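Local coordinates for protein phosphodiesterase (Candida albicans, PDB 6CPU) that is a largely helical metalloprotein of the cyclic nucleotide phosphodiesterase family (HD clan), with zinc and magnesium ions bound, at residues V280-A285 and C460-N465. Sequence-based numbering, arbitrary orientation.
Sequences VDVLQA and CADISN. With ZN (zinc ion), chain B.
Asp281 OD2 is gripped by waters 1 and 2, which link it to Asn465 OD1. The two oxygens are 3.6 Å apart, and because both are acceptors the pairing depends on water. Water 1 donates to both, lying 2.8 Å from Asp281 OD2. Water 2 is closer still to the carboxylate, 2.6 Å from Asp281 OD2, and lies within bonding distance of Asn465 OD1 and Ser464 OG as well, though it can donate to only two of the three at a time. The carboxylate and amide planes are turned 48° apart. The other carboxylate oxygen, OD1, forms a salt bridge with Arg468, which also donates a hydrogen bond to Gln284 OE1; Asp281 therefore has both oxygens engaged. Ser464 OG sits between its own backbone N and carbonyl carbon (chi1 67°), which turns it back to donate to Ala461 O at 2.8 Å. That carbonyl also accepts from Ser464 N, so two donors hold it where helix 446-462 ends and Ile463 leaves helical geometry. Apolar contacts make up the rest. Val282 lays its two methyls against the last turn of helix 446-462: CG1 meets Ala461 CB at 3.7 Å, while CG2 rests on Asp462 CA, also at 3.7 Å. The small Ala285 CB touches both Ala461 CB and Ser464 OG. This joins helices 276-292 and 446-462 directly beside the metal centre of the HD-type fold, which takes ligands from both: His278 and Asp462 bind the zinc ion together with His349 and Asp350. With CG anti to the backbone N (chi1 -167°), Asp462 places OD1 2.1 Å from the zinc ion. Waters 3 and 4 complete six ligands, and water 3 is steered by a second bond, donated to Asp462 OD2 at 2.7 Å.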
loop_
_atom_site.group_PDB
_atom_site.type_symbol
_atom_site.label_atom_id
_atom_site.label_comp_id
_atom_site.label_asym_id
_atom_site.label_seq_id
_atom_site.Cartn_x
_atom_site.Cartn_y
_atom_site.Cartn_z
ATOM N N VAL A 280 -1.853 4.396 -2.932
ATOM C CA VAL A 280 -1.755 5.824 -3.159
ATOM C C VAL A 280 -2.945 6.310 -4.016
ATOM O O VAL A 280 -3.497 7.363 -3.761
ATOM C CB VAL A 280 -0.399 6.209 -3.780
ATOM C CG1 VAL A 280 -0.358 7.700 -4.076
ATOM C CG2 VAL A 280 0.745 5.825 -2.831
ATOM N N ASP A 281 -3.349 5.502 -4.980
ATOM C CA ASP A 281 -4.564 5.768 -5.748
ATOM C C ASP A 281 -5.803 5.880 -4.858
ATOM O O ASP A 281 -6.580 6.834 -4.980
ATOM C CB ASP A 281 -4.765 4.669 -6.771
ATOM C CG ASP A 281 -5.912 4.956 -7.698
ATOM O OD1 ASP A 281 -5.848 5.979 -8.416
ATOM O OD2 ASP A 281 -6.858 4.154 -7.705
ATOM N N VAL A 282 -5.992 4.921 -3.952
ATOM C CA VAL A 282 -7.125 4.939 -3.020
ATOM C C VAL A 282 -7.061 6.137 -2.072
ATOM O O VAL A 282 -8.082 6.792 -1.777
ATOM C CB VAL A 282 -7.234 3.602 -2.220
ATOM C CG1 VAL A 282 -8.270 3.694 -1.116
ATOM C CG2 VAL A 282 -7.572 2.452 -3.155
ATOM N N LEU A 283 -5.863 6.452 -1.608
ATOM C CA LEU A 283 -5.654 7.639 -0.784
ATOM C C LEU A 283 -6.071 8.905 -1.558
ATOM O O LEU A 283 -6.766 9.785 -1.031
ATOM C CB LEU A 283 -4.176 7.735 -0.374
ATOM C CG LEU A 283 -3.668 9.061 0.191
ATOM C CD1 LEU A 283 -4.361 9.384 1.497
ATOM C CD2 LEU A 283 -2.163 9.028 0.393
ATOM N N GLN A 284 -5.638 8.972 -2.803
ATOM C CA GLN A 284 -5.912 10.128 -3.666
ATOM C C GLN A 284 -7.404 10.279 -3.971
ATOM O O GLN A 284 -7.905 11.404 -4.031
ATOM C CB GLN A 284 -5.107 10.016 -4.953
ATOM C CG GLN A 284 -5.032 11.310 -5.771
ATOM C CD GLN A 284 -6.056 11.387 -6.904
ATOM O OE1 GLN A 284 -6.896 10.489 -7.091
ATOM N NE2 GLN A 284 -5.948 12.446 -7.704
ATOM N N ALA A 285 -8.097 9.157 -4.178
ATOM C CA ALA A 285 -9.564 9.170 -4.308
ATOM C C ALA A 285 -10.206 9.738 -3.060
ATOM O O ALA A 285 -11.019 10.661 -3.144
ATOM C CB ALA A 285 -10.097 7.777 -4.592
ATOM N N CYS A 460 -15.759 3.439 -1.283
ATOM C CA CYS A 460 -15.883 4.063 -2.602
ATOM C C CYS A 460 -14.493 4.258 -3.219
ATOM O O CYS A 460 -14.261 3.912 -4.379
ATOM C CB CYS A 460 -16.633 5.391 -2.489
ATOM S SG CYS A 460 -18.432 5.202 -2.277
ATOM N N ALA A 461 -13.565 4.777 -2.422
ATOM C CA ALA A 461 -12.173 4.968 -2.870
ATOM C C ALA A 461 -11.533 3.663 -3.319
ATOM O O ALA A 461 -10.899 3.602 -4.375
ATOM C CB ALA A 461 -11.352 5.609 -1.766
ATOM N N ASP A 462 -11.709 2.606 -2.524
ATOM C CA ASP A 462 -11.104 1.318 -2.850
ATOM C C ASP A 462 -11.593 0.740 -4.182
ATOM O O ASP A 462 -10.824 0.082 -4.889
ATOM C CB ASP A 462 -11.351 0.324 -1.719
ATOM C CG ASP A 462 -10.505 -0.929 -1.836
ATOM O OD1 ASP A 462 -9.327 -0.879 -2.294
ATOM O OD2 ASP A 462 -11.041 -1.978 -1.442
ATOM N N ILE A 463 -12.861 0.977 -4.534
ATOM C CA ILE A 463 -13.404 0.460 -5.803
ATOM C C ILE A 463 -13.610 1.578 -6.834
ATOM O O ILE A 463 -14.493 1.489 -7.693
ATOM C CB ILE A 463 -14.714 -0.357 -5.598
ATOM C CG1 ILE A 463 -15.855 0.510 -5.055
ATOM C CG2 ILE A 463 -14.469 -1.533 -4.664
ATOM C CD1 ILE A 463 -17.226 -0.082 -5.331
ATOM N N SER A 464 -12.767 2.606 -6.775
ATOM C CA SER A 464 -12.958 3.813 -7.588
ATOM C C SER A 464 -12.438 3.701 -9.018
ATOM O O SER A 464 -12.617 4.638 -9.803
ATOM C CB SER A 464 -12.318 5.016 -6.889
ATOM O OG SER A 464 -10.906 4.879 -6.845
ATOM N N ASN A 465 -11.816 2.577 -9.380
ATOM C CA ASN A 465 -11.270 2.416 -10.717
ATOM C C ASN A 465 -12.317 2.665 -11.808
ATOM O O ASN A 465 -12.009 3.295 -12.817
ATOM C CB ASN A 465 -10.694 1.022 -10.918
ATOM C CG ASN A 465 -9.402 0.798 -10.157
ATOM O OD1 ASN A 465 -8.858 1.699 -9.502
ATOM N ND2 ASN A 465 -8.892 -0.410 -10.257
HETATM ZN ZN ZN B . -7.642 -2.018 -1.901
HETATM O O HOH W 1 -6.420 1.438 -7.751
HETATM O O HOH W 2 -9.128 4.550 -8.828
HETATM O O HOH W 3 -8.829 -3.212 -0.542
HETATM O O HOH W 4 -8.175 -3.561 -3.392
#